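Long-range contacts in uncharacterized N-acetyltransferase D2E76_00625 (Mycobacteroides abscessus, PDB 6YCA), which probably transfers the acetyl group of acetyl coenzyme A to amino groups, as a GCN5-related N-acetyltransferase that is unable to modify aminoglycosides: residues Ala155-Gln160 with Arg297-Ala302; Ile159-Ala164 with Asp273-Ile278; Thr359-Val364 with Ala390-Ala395. One frame throughout, in Å; residues are numbered along the deposited sequence.

Contact 1 of 3, residues Ala155-Gln160 with Arg297-Ala302; sequences ATYRIQ and RAVAVA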
loop_
_atom_site.group_PDB
_atom_site.type_symbol
_atom_site.label_atom_id
_atom_site.label_comp_id
_atom_site.label_asym_id
_atom_site.label_seq_id
_atom_site.Cartn_x
_atom_site.Cartn_y
_atom_site.Cartn_z
ATOM N N ALA A 155 -10.349 2.624 -23.003
ATOM C CA ALA A 155 -10.159 1.695 -21.897
ATOM C C ALA A 155 -8.696 1.279 -21.810
ATOM O O ALA A 155 -7.926 1.417 -22.767
ATOM C CB ALA A 155 -11.057 0.453 -22.013
ATOM N N THR A 156 -8.330 0.767 -20.635
ATOM C CA THR A 156 -6.994 0.266 -20.354
ATOM C C THR A 156 -7.090 -1.176 -19.882
ATOM O O THR A 156 -7.803 -1.471 -18.918
ATOM C CB THR A 156 -6.340 1.090 -19.258
ATOM O OG1 THR A 156 -6.405 2.472 -19.613
ATOM C CG2 THR A 156 -4.882 0.680 -19.099
ATOM N N TYR A 157 -6.363 -2.064 -20.546
ATOM C CA TYR A 157 -6.398 -3.483 -20.242
ATOM C C TYR A 157 -5.067 -3.943 -19.657
ATOM O O TYR A 157 -3.999 -3.521 -20.108
ATOM C CB TYR A 157 -6.688 -4.282 -21.511
ATOM C CG TYR A 157 -7.990 -3.898 -22.163
ATOM C CD1 TYR A 157 -8.054 -2.826 -23.041
ATOM C CD2 TYR A 157 -9.157 -4.599 -21.899
ATOM C CE1 TYR A 157 -9.241 -2.464 -23.642
ATOM C CE2 TYR A 157 -10.349 -4.247 -22.499
ATOM C CZ TYR A 157 -10.385 -3.178 -23.371
ATOM O OH TYR A 157 -11.567 -2.817 -23.972
ATOM N N ARG A 158 -5.145 -4.806 -18.645
ATOM C CA ARG A 158 -3.999 -5.542 -18.123
ATOM C C ARG A 158 -4.230 -7.020 -18.397
ATOM O O ARG A 158 -5.222 -7.594 -17.935
ATOM C CB ARG A 158 -3.808 -5.352 -16.619
ATOM C CG ARG A 158 -3.164 -4.071 -16.137
ATOM C CD ARG A 158 -3.020 -4.202 -14.625
ATOM N NE ARG A 158 -2.183 -5.350 -14.267
ATOM C CZ ARG A 158 -2.138 -5.907 -13.054
ATOM N NH1 ARG A 158 -2.893 -5.434 -12.066
ATOM N NH2 ARG A 158 -1.350 -6.954 -12.828
ATOM N N ILE A 159 -3.327 -7.622 -19.164
ATOM C CA ILE A 159 -3.402 -9.029 -19.528
ATOM C C ILE A 159 -2.330 -9.772 -18.748
ATOM O O ILE A 159 -1.153 -9.393 -18.787
ATOM C CB ILE A 159 -3.192 -9.218 -21.038
ATOM C CG1 ILE A 159 -4.237 -8.424 -21.826
ATOM C CG2 ILE A 159 -3.249 -10.695 -21.390
ATOM C CD1 ILE A 159 -4.065 -8.518 -23.330
ATOM N N GLN A 160 -2.730 -10.817 -18.030
ATOM C CA GLN A 160 -1.773 -11.711 -17.382
ATOM C C GLN A 160 -1.381 -12.758 -18.420
ATOM O O GLN A 160 -2.137 -13.695 -18.690
ATOM C CB GLN A 160 -2.361 -12.329 -16.118
ATOM C CG GLN A 160 -1.350 -12.465 -14.979
ATOM C CD GLN A 160 -1.750 -13.509 -13.947
ATOM O OE1 GLN A 160 -1.005 -14.460 -13.687
ATOM N NE2 GLN A 160 -2.926 -13.334 -13.345
ATOM N N ARG A 297 -10.881 -13.872 -18.090
ATOM C CA ARG A 297 -10.471 -13.138 -16.900
ATOM C C ARG A 297 -8.972 -12.877 -16.842
ATOM O O ARG A 297 -8.514 -12.190 -15.921
ATOM C CB ARG A 297 -10.966 -13.839 -15.636
ATOM C CG ARG A 297 -12.473 -13.787 -15.506
ATOM C CD ARG A 297 -12.959 -14.557 -14.308
ATOM N NE ARG A 297 -14.411 -14.649 -14.300
ATOM C CZ ARG A 297 -15.099 -15.432 -13.480
ATOM N NH1 ARG A 297 -14.462 -16.198 -12.600
ATOM N NH2 ARG A 297 -16.424 -15.449 -13.544
ATOM N N ALA A 298 -8.201 -13.410 -17.795
ATOM C CA ALA A 298 -6.817 -12.988 -17.952
ATOM C C ALA A 298 -6.715 -11.552 -18.443
ATOM O O ALA A 298 -5.646 -10.946 -18.336
ATOM C CB ALA A 298 -6.097 -13.916 -18.927
ATOM N N VAL A 299 -7.800 -10.994 -18.961
ATOM C CA VAL A 299 -7.833 -9.632 -19.472
ATOM C C VAL A 299 -8.687 -8.822 -18.509
ATOM O O VAL A 299 -9.889 -9.075 -18.366
ATOM C CB VAL A 299 -8.401 -9.579 -20.898
ATOM C CG1 VAL A 299 -8.380 -8.155 -21.434
ATOM C CG2 VAL A 299 -7.626 -10.513 -21.818
ATOM N N ALA A 300 -8.070 -7.858 -17.838
ATOM C CA ALA A 300 -8.748 -7.033 -16.852
ATOM C C ALA A 300 -8.772 -5.590 -17.324
ATOM O O ALA A 300 -7.776 -5.081 -17.849
ATOM C CB ALA A 300 -8.043 -7.103 -15.490
ATOM N N VAL A 301 -9.915 -4.937 -17.140
ATOM C CA VAL A 301 -10.047 -3.518 -17.445
ATOM C C VAL A 301 -9.487 -2.740 -16.258
ATOM O O VAL A 301 -10.043 -2.779 -15.160
ATOM C CB VAL A 301 -11.501 -3.138 -17.736
ATOM C CG1 VAL A 301 -11.639 -1.627 -17.877
ATOM C CG2 VAL A 301 -11.979 -3.841 -18.995
ATOM N N ALA A 302 -8.352 -2.076 -16.463
ATOM C CA ALA A 302 -7.707 -1.301 -15.411
ATOM C C ALA A 302 -8.225 0.129 -15.319
ATOM O O ALA A 302 -7.792 0.872 -14.431
ATOM C CB ALA A 302 -6.185 -1.301 -15.596
#

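Contact 2 of 3, residues Ile159-Ala164 with Asp273-Ile278; sequences IQRRRA and DLVDVI. With ACO (acetyl coenzyme *a), chain M; SO4 (sulfate ion), chain L.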
loop_
_atom_site.group_PDB
_atom_site.type_symbol
_atom_site.label_atom_id
_atom_site.label_comp_id
_atom_site.label_asym_id
_atom_site.label_seq_id
_atom_site.Cartn_x
_atom_site.Cartn_y
_atom_site.Cartn_z
ATOM N N ILE A 159 -3.327 -7.622 -19.164
ATOM C CA ILE A 159 -3.402 -9.029 -19.528
ATOM C C ILE A 159 -2.330 -9.772 -18.748
ATOM O O ILE A 159 -1.153 -9.393 -18.787
ATOM C CB ILE A 159 -3.192 -9.218 -21.038
ATOM C CG1 ILE A 159 -4.237 -8.424 -21.826
ATOM C CG2 ILE A 159 -3.249 -10.695 -21.390
ATOM C CD1 ILE A 159 -4.065 -8.518 -23.330
ATOM N N GLN A 160 -2.730 -10.817 -18.030
ATOM C CA GLN A 160 -1.773 -11.711 -17.382
ATOM C C GLN A 160 -1.381 -12.758 -18.420
ATOM O O GLN A 160 -2.137 -13.695 -18.690
ATOM C CB GLN A 160 -2.361 -12.329 -16.118
ATOM C CG GLN A 160 -1.350 -12.465 -14.979
ATOM C CD GLN A 160 -1.750 -13.509 -13.947
ATOM O OE1 GLN A 160 -1.005 -14.460 -13.687
ATOM N NE2 GLN A 160 -2.926 -13.334 -13.345
ATOM N N ARG A 161 -0.198 -12.585 -19.021
ATOM C CA ARG A 161 0.162 -13.339 -20.223
ATOM C C ARG A 161 0.147 -14.847 -20.004
ATOM O O ARG A 161 -0.182 -15.596 -20.931
ATOM C CB ARG A 161 1.520 -12.888 -20.762
ATOM C CG ARG A 161 1.850 -13.438 -22.140
ATOM C CD ARG A 161 3.270 -13.096 -22.535
ATOM N NE ARG A 161 4.249 -13.810 -21.719
ATOM C CZ ARG A 161 4.701 -15.032 -21.981
ATOM N NH1 ARG A 161 4.269 -15.688 -23.049
ATOM N NH2 ARG A 161 5.594 -15.594 -21.177
ATOM N N ARG A 162 0.525 -15.315 -18.808
ATOM C CA ARG A 162 0.549 -16.755 -18.555
ATOM C C ARG A 162 -0.836 -17.368 -18.688
ATOM O O ARG A 162 -0.962 -18.541 -19.053
ATOM C CB ARG A 162 1.160 -17.056 -17.185
ATOM C CG ARG A 162 0.361 -16.536 -15.995
ATOM C CD ARG A 162 0.984 -16.974 -14.674
ATOM N NE ARG A 162 2.246 -16.271 -14.435
ATOM C CZ ARG A 162 3.455 -16.788 -14.653
ATOM N NH1 ARG A 162 4.538 -16.055 -14.421
ATOM N NH2 ARG A 162 3.582 -18.032 -15.106
ATOM N N ARG A 163 -1.881 -16.604 -18.381
ATOM C CA ARG A 163 -3.258 -17.065 -18.489
ATOM C C ARG A 163 -3.888 -16.788 -19.851
ATOM O O ARG A 163 -5.059 -17.133 -20.058
ATOM C CB ARG A 163 -4.111 -16.413 -17.405
ATOM C CG ARG A 163 -3.551 -16.520 -16.010
ATOM C CD ARG A 163 -4.355 -15.639 -15.076
ATOM N NE ARG A 163 -5.782 -15.937 -15.155
ATOM C CZ ARG A 163 -6.713 -15.320 -14.439
ATOM N NH1 ARG A 163 -6.369 -14.364 -13.585
ATOM N NH2 ARG A 163 -7.986 -15.653 -14.582
ATOM N N ALA A 164 -3.164 -16.159 -20.772
ATOM C CA ALA A 164 -3.746 -15.694 -22.031
ATOM C C ALA A 164 -3.354 -16.596 -23.204
ATOM O O ALA A 164 -2.737 -16.164 -24.173
ATOM C CB ALA A 164 -3.358 -14.240 -22.281
ATOM N N ASP A 273 8.231 -13.931 -24.873
ATOM C CA ASP A 273 8.834 -14.600 -23.731
ATOM C C ASP A 273 9.334 -13.571 -22.723
ATOM O O ASP A 273 9.675 -12.438 -23.078
ATOM C CB ASP A 273 10.013 -15.449 -24.195
ATOM C CG ASP A 273 9.577 -16.715 -24.889
ATOM O OD1 ASP A 273 8.752 -17.455 -24.309
ATOM O OD2 ASP A 273 10.042 -16.960 -26.022
ATOM N N LEU A 274 9.362 -13.985 -21.454
ATOM C CA LEU A 274 9.790 -13.172 -20.316
ATOM C C LEU A 274 8.793 -12.100 -19.897
ATOM O O LEU A 274 8.993 -11.449 -18.867
ATOM C CB LEU A 274 11.158 -12.519 -20.551
ATOM C CG LEU A 274 12.409 -13.341 -20.274
ATOM C CD1 LEU A 274 13.625 -12.470 -20.472
ATOM C CD2 LEU A 274 12.366 -13.906 -18.867
ATOM N N VAL A 275 7.728 -11.893 -20.662
ATOM C CA VAL A 275 6.748 -10.871 -20.317
ATOM C C VAL A 275 5.673 -11.501 -19.443
ATOM O O VAL A 275 5.115 -12.552 -19.783
ATOM C CB VAL A 275 6.150 -10.220 -21.573
ATOM C CG1 VAL A 275 5.061 -9.225 -21.182
ATOM C CG2 VAL A 275 7.240 -9.520 -22.355
ATOM N N ASP A 276 5.395 -10.864 -18.308
ATOM C CA ASP A 276 4.387 -11.319 -17.362
ATOM C C ASP A 276 3.064 -10.579 -17.489
ATOM O O ASP A 276 2.004 -11.206 -17.404
ATOM C CB ASP A 276 4.916 -11.198 -15.928
ATOM C CG ASP A 276 6.040 -12.180 -15.633
ATOM O OD1 ASP A 276 5.944 -13.342 -16.081
ATOM O OD2 ASP A 276 7.022 -11.791 -14.964
ATOM N N VAL A 277 3.094 -9.261 -17.684
ATOM C CA VAL A 277 1.889 -8.444 -17.751
ATOM C C VAL A 277 1.948 -7.592 -19.009
ATOM O O VAL A 277 2.968 -6.956 -19.286
ATOM C CB VAL A 277 1.767 -7.538 -16.512
ATOM C CG1 VAL A 277 0.543 -6.652 -16.619
ATOM C CG2 VAL A 277 1.730 -8.372 -15.250
ATOM N N ILE A 278 0.854 -7.567 -19.762
ATOM C CA ILE A 278 0.742 -6.736 -20.956
ATOM C C ILE A 278 -0.311 -5.675 -20.674
ATOM O O ILE A 278 -1.469 -6.003 -20.387
ATOM C CB ILE A 278 0.362 -7.573 -22.189
ATOM C CG1 ILE A 278 1.294 -8.781 -22.323
ATOM C CG2 ILE A 278 0.413 -6.722 -23.448
ATOM C CD1 ILE A 278 0.861 -9.766 -23.396
HETATM N N1A ACO M . 9.101 -20.948 -20.847
HETATM C C2A ACO M . 8.672 -22.216 -20.886
HETATM N N3A ACO M . 9.146 -23.218 -21.640
HETATM C C4A ACO M . 10.181 -22.958 -22.482
HETATM C C5A ACO M . 10.716 -21.668 -22.527
HETATM C C6A ACO M . 10.133 -20.611 -21.657
HETATM N N6A ACO M . 10.630 -19.350 -21.688
HETATM N N7A ACO M . 11.715 -21.660 -23.424
HETATM C C8A ACO M . 11.806 -22.912 -23.926
HETATM N N9A ACO M . 10.877 -23.698 -23.358
HETATM C C1B ACO M . 10.688 -25.140 -23.654
HETATM C C2B ACO M . 9.984 -25.335 -24.991
HETATM O O2B ACO M . 8.566 -25.379 -24.805
HETATM C C3B ACO M . 10.513 -26.724 -25.352
HETATM O O3B ACO M . 9.766 -27.694 -24.630
HETATM P P3B ACO M . 9.258 -29.019 -25.383
HETATM O O7A ACO M . 8.365 -28.599 -26.526
HETATM O O8A ACO M . 10.466 -29.756 -25.909
HETATM O O9A ACO M . 8.497 -29.878 -24.397
HETATM C C4B ACO M . 11.933 -26.737 -24.795
HETATM O O4B ACO M . 11.966 -25.772 -23.746
HETATM C C5B ACO M . 12.968 -26.456 -25.879
HETATM O O5B ACO M . 12.557 -25.277 -26.559
HETATM P P1A ACO M . 13.333 -24.646 -27.810
HETATM O O1A ACO M . 12.427 -24.642 -29.019
HETATM O O2A ACO M . 14.607 -25.416 -28.064
HETATM O O3A ACO M . 13.678 -23.142 -27.368
HETATM P P2A ACO M . 13.443 -21.698 -28.035
HETATM O O4A ACO M . 13.969 -21.676 -29.455
HETATM O O5A ACO M . 11.962 -21.399 -28.007
HETATM O O6A ACO M . 14.221 -20.626 -27.124
HETATM C CBP ACO M . 14.492 -19.307 -25.138
HETATM C CCP ACO M . 14.028 -20.634 -25.712
HETATM C CDP ACO M . 15.916 -19.022 -25.594
HETATM C CEP ACO M . 14.445 -19.368 -23.620
HETATM C CAP ACO M . 13.549 -18.234 -25.686
HETATM O OAP ACO M . 12.219 -18.506 -25.227
HETATM C C9P ACO M . 13.934 -16.840 -25.269
HETATM O O9P ACO M . 14.680 -16.167 -25.963
HETATM N N8P ACO M . 13.393 -16.401 -24.134
HETATM C C7P ACO M . 13.629 -15.074 -23.595
HETATM C C6P ACO M . 15.092 -14.783 -23.284
HETATM C C5P ACO M . 15.637 -15.660 -22.181
HETATM O O5P ACO M . 14.934 -15.970 -21.234
HETATM N N4P ACO M . 16.894 -16.074 -22.311
HETATM C C3P ACO M . 17.506 -16.883 -21.279
HETATM C C2P ACO M . 18.489 -16.074 -20.444
HETATM S S1P ACO M . 19.233 -17.091 -19.213
HETATM C C ACO M . 20.846 -16.747 -19.513
HETATM O O ACO M . 21.148 -15.705 -20.073
HETATM C CH3 ACO M . 21.902 -17.726 -19.095
HETATM S S SO4 L . -9.949 -14.547 -11.551
HETATM O O1 SO4 L . -10.625 -15.708 -12.131
HETATM O O2 SO4 L . -9.081 -14.985 -10.459
HETATM O O3 SO4 L . -9.139 -13.872 -12.560
HETATM O O4 SO4 L . -10.949 -13.616 -11.031
#

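Contact 3 of 3, residues Thr359-Val364 with Ala390-Ala395; sequences TPDISV and AQSPGA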
loop_
_atom_site.group_PDB
_atom_site.type_symbol
_atom_site.label_atom_id
_atom_site.label_comp_id
_atom_site.label_asym_id
_atom_site.label_seq_id
_atom_site.Cartn_x
_atom_site.Cartn_y
_atom_site.Cartn_z
ATOM N N THR A 359 -43.554 18.108 -37.166
ATOM C CA THR A 359 -43.443 17.980 -35.723
ATOM C C THR A 359 -42.332 16.984 -35.410
ATOM O O THR A 359 -42.281 15.906 -36.021
ATOM C CB THR A 359 -44.767 17.478 -35.151
ATOM O OG1 THR A 359 -45.825 18.357 -35.555
ATOM C CG2 THR A 359 -44.712 17.428 -33.627
ATOM N N PRO A 360 -41.419 17.307 -34.499
ATOM C CA PRO A 360 -40.263 16.435 -34.274
ATOM C C PRO A 360 -40.633 15.182 -33.498
ATOM O O PRO A 360 -41.606 15.138 -32.743
ATOM C CB PRO A 360 -39.313 17.316 -33.460
ATOM C CG PRO A 360 -40.223 18.249 -32.736
ATOM C CD PRO A 360 -41.361 18.526 -33.674
ATOM N N ASP A 361 -39.824 14.147 -33.702
ATOM C CA ASP A 361 -39.915 12.931 -32.906
ATOM C C ASP A 361 -39.029 12.978 -31.673
ATOM O O ASP A 361 -39.297 12.263 -30.702
ATOM C CB ASP A 361 -39.519 11.714 -33.749
ATOM C CG ASP A 361 -40.513 11.418 -34.852
ATOM O OD1 ASP A 361 -41.733 11.467 -34.580
ATOM O OD2 ASP A 361 -40.075 11.146 -35.990
ATOM N N ILE A 362 -37.972 13.787 -31.698
ATOM C CA ILE A 362 -36.986 13.817 -30.621
ATOM C C ILE A 362 -36.456 15.238 -30.477
ATOM O O ILE A 362 -36.234 15.933 -31.472
ATOM C CB ILE A 362 -35.851 12.813 -30.922
ATOM C CG1 ILE A 362 -36.295 11.395 -30.582
ATOM C CG2 ILE A 362 -34.585 13.160 -30.158
ATOM C CD1 ILE A 362 -35.290 10.376 -30.948
ATOM N N SER A 363 -36.258 15.672 -29.233
ATOM C CA SER A 363 -35.650 16.962 -28.929
ATOM C C SER A 363 -34.402 16.713 -28.096
ATOM O O SER A 363 -34.438 15.936 -27.138
ATOM C CB SER A 363 -36.615 17.874 -28.165
ATOM O OG SER A 363 -37.678 18.323 -28.992
ATOM N N VAL A 364 -33.293 17.341 -28.485
ATOM C CA VAL A 364 -32.017 17.135 -27.810
ATOM C C VAL A 364 -31.168 18.375 -28.052
ATOM O O VAL A 364 -31.293 19.035 -29.088
ATOM C CB VAL A 364 -31.348 15.838 -28.335
ATOM C CG1 VAL A 364 -31.636 15.658 -29.814
ATOM C CG2 VAL A 364 -29.869 15.802 -28.058
ATOM N N ALA A 390 -38.707 12.588 -25.953
ATOM C CA ALA A 390 -39.359 11.888 -27.051
ATOM C C ALA A 390 -40.805 12.358 -27.167
ATOM O O ALA A 390 -41.468 12.607 -26.157
ATOM C CB ALA A 390 -39.302 10.375 -26.843
ATOM N N GLN A 391 -41.282 12.510 -28.407
ATOM C CA GLN A 391 -42.637 12.982 -28.674
ATOM C C GLN A 391 -43.595 11.917 -29.181
ATOM O O GLN A 391 -44.802 12.173 -29.213
ATOM C CB GLN A 391 -42.617 14.122 -29.707
ATOM C CG GLN A 391 -42.229 15.479 -29.157
ATOM C CD GLN A 391 -40.740 15.589 -28.880
ATOM O OE1 GLN A 391 -39.957 14.722 -29.276
ATOM N NE2 GLN A 391 -40.340 16.651 -28.195
ATOM N N SER A 392 -43.101 10.755 -29.589
ATOM C CA SER A 392 -43.943 9.711 -30.144
ATOM C C SER A 392 -43.609 8.360 -29.533
ATOM O O SER A 392 -42.456 8.097 -29.176
ATOM C CB SER A 392 -43.716 9.609 -31.661
ATOM O OG SER A 392 -43.874 10.863 -32.296
ATOM N N PRO A 393 -44.605 7.484 -29.405
ATOM C CA PRO A 393 -44.342 6.120 -28.920
ATOM C C PRO A 393 -43.419 5.393 -29.883
ATOM O O PRO A 393 -43.707 5.277 -31.077
ATOM C CB PRO A 393 -45.740 5.487 -28.888
ATOM C CG PRO A 393 -46.563 6.321 -29.830
ATOM C CD PRO A 393 -46.029 7.706 -29.710
ATOM N N GLY A 394 -42.295 4.906 -29.360
ATOM C CA GLY A 394 -41.340 4.198 -30.183
ATOM C C GLY A 394 -40.345 5.084 -30.896
ATOM O O GLY A 394 -39.485 4.565 -31.618
ATOM N N ALA A 395 -40.454 6.406 -30.737
ATOM C CA ALA A 395 -39.519 7.326 -31.378
ATOM C C ALA A 395 -38.089 7.068 -30.927
ATOM O O ALA A 395 -37.151 7.162 -31.728
ATOM C CB ALA A 395 -39.926 8.772 -31.087
#

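Contact 1 of 3, residues Ala155-Gln160 with Arg297-Ala302
Y157 and I159 of strand 149-160 meet V299 and V301 of its antiparallel neighbour, strand 299-312, along one face of the sheet. In Y157, CB passes 3.9 Å from A300 O. CG lies beside the backbone N (chi1 -58°), which stands the ring up on this face with its CD2/CE2 side turned to the two valines. CD2 meets V299 CG1 at 3.7 Å and CE2 meets V301 CG2 at 3.9 Å, the two methyls approaching the ring obliquely. Beyond the ring, OH bonds to the carbonyl of P284, so this buried hydroxyl is satisfied. I159 continues the same surface, its CG1 lying 4.0 Å from V299 CG2 as the two branched chains run side by side.

At the centre, R158 N donates to A300 O (2.8 Å) and A300 N returns a bond to R158 O (2.9 Å); on one side Q160 N bonds to A298 O, on the other A302 N bonds to T156 O.

On the exposed face, R158 lends only its aliphatic part, CG being 4.1 Å from A302 CB, and its chain then bends away at chi3. Small alanines suit this side, where a long charged chain must pass. The chemistry is therefore two-sided: beta-branched and aromatic groups line one, largely covered face, polar and small residues meet solvent on the other, and backbone bonds pair the two strands, the second within the second GNAT-family region.

Contact 2 of 3, residues Ile159-Ala164 with Asp273-Ile278
R161 reaches across to the loop before strand 277-284 and joins it by both backbone and side chain. Its N donates to D276 O at 3.1 Å, from above the carbonyl plane, while NE points almost straight at V275 O, at a doubtfully short distance. The chain starts with CG anti to the backbone N (chi1 -169°), which carries CG within 4.0 Å of I278 CD1, and a bend at chi3 then turns the guanidinium to present its edge to the V275 carbonyl. D273 CA lies over one face of that group. Arginine suits the place because its aliphatic part can pack on isoleucine while its several N-H groups serve a loop carbonyl and the carbonyl at a helix end.

Next to it, R162 NH1 makes a salt bridge with D276 OD1 at 3.5 Å, the two side chains running alongside each other with their flat groups 29° apart. On the strand side, I159 N bonds to I278 O (2.8 Å) and I278 N to I159 O (2.9 Å), and their CB atoms stand 4.1 Å apart on a buried face. R163 NH1 and NH2 both bond, at the guanidinium edge, to O3 of a sulfate probably from the crystallisation liquor, and NH2 also salt-bridges D295.

Farther out, R161 NH1 bonds to L270 O at the end of helix 259-270, and D276 OD2 accepts from R247 N. D273 OD2 accepts a hydrogen bond from OAP of an acetyl coenzyme A (2.8 Å) held mainly by the fourth subunit. The arrangement is a short antiparallel pairing that runs out into a 3-10 turn, 161-163, and a loop. Its 273-278 side lies in the second GNAT-family region, where one subunit helps to complete the cofactor site of another.

Contact 3 of 3, residues Thr359-Val364 with Ala390-Ala395
D361 meets Q391, S392 and A395 together and makes both hydrogen bonds of this contact. These come first. Q391 N donates to D361 O at 3.0 Å, nearly straight at the hydrogen but from well above the carbonyl plane. S392 OG donates to D361 OD1 at 3.2 Å, meeting the anti side of the carboxylate. The other oxygen, OD2, accepts from V331 N of strand 330-335, so the carboxylate is gripped from two directions and its rotation is fixed. Its CG stands beside the backbone N (chi1 -68°), an orientation that brings OD1 to the serine. An aspartate is well chosen, since its short chain offers two acceptors close to the backbone.

Packing comes next. A395 CB rests 3.6 Å from D361 O and 4.0 Å from D361 CB, ordinary van der Waals contact, for which the small methyl of alanine is enough. Q391 CB lies 3.4 Å from P360 O. I362 pairs with A390 in a non-hydrogen-bonded bridge and extends CD1 to 3.8 Å from A395 O; elsewhere this buried isoleucine packs on W379, V388, I396 and A399.

The last group is the turn that shapes the second segment. From S392 to A395 the chain makes a type II beta turn, closed by A395 N to S392 O at 3.1 Å. P393 fits its second position and G394 its third, where a positive phi of 86° calls for glycine. G394 is also the N-cap residue of helix 395-403. Strand 362-365 and its antiparallel edge neighbour 388-390 pair here, and the chain then passes through the type II turn into helix 395-403, which packs on the sheet of the sterol carrier protein-like domain.

Overall arrangement
From the N-terminal side, strand 149-160 opens both contact 1 and contact 2, and the two share I159 and Q160. Contact 2 closes first, at 273-278; contact 1 closes later, at 297-302, so the loop of contact 2 nests within that of contact 1. Their centres are 11 Å apart, and R163 packs on A298 between them. Together they set strand 149-160 between strands 277-284 and 299-312, which follow each other in the chain. Contact 3 comes afterwards, in series, closing a short loop of 25 residues inside the sterol carrier protein-like domain; its centre is about 40 Å from that of contact 1, and it touches neither of the others.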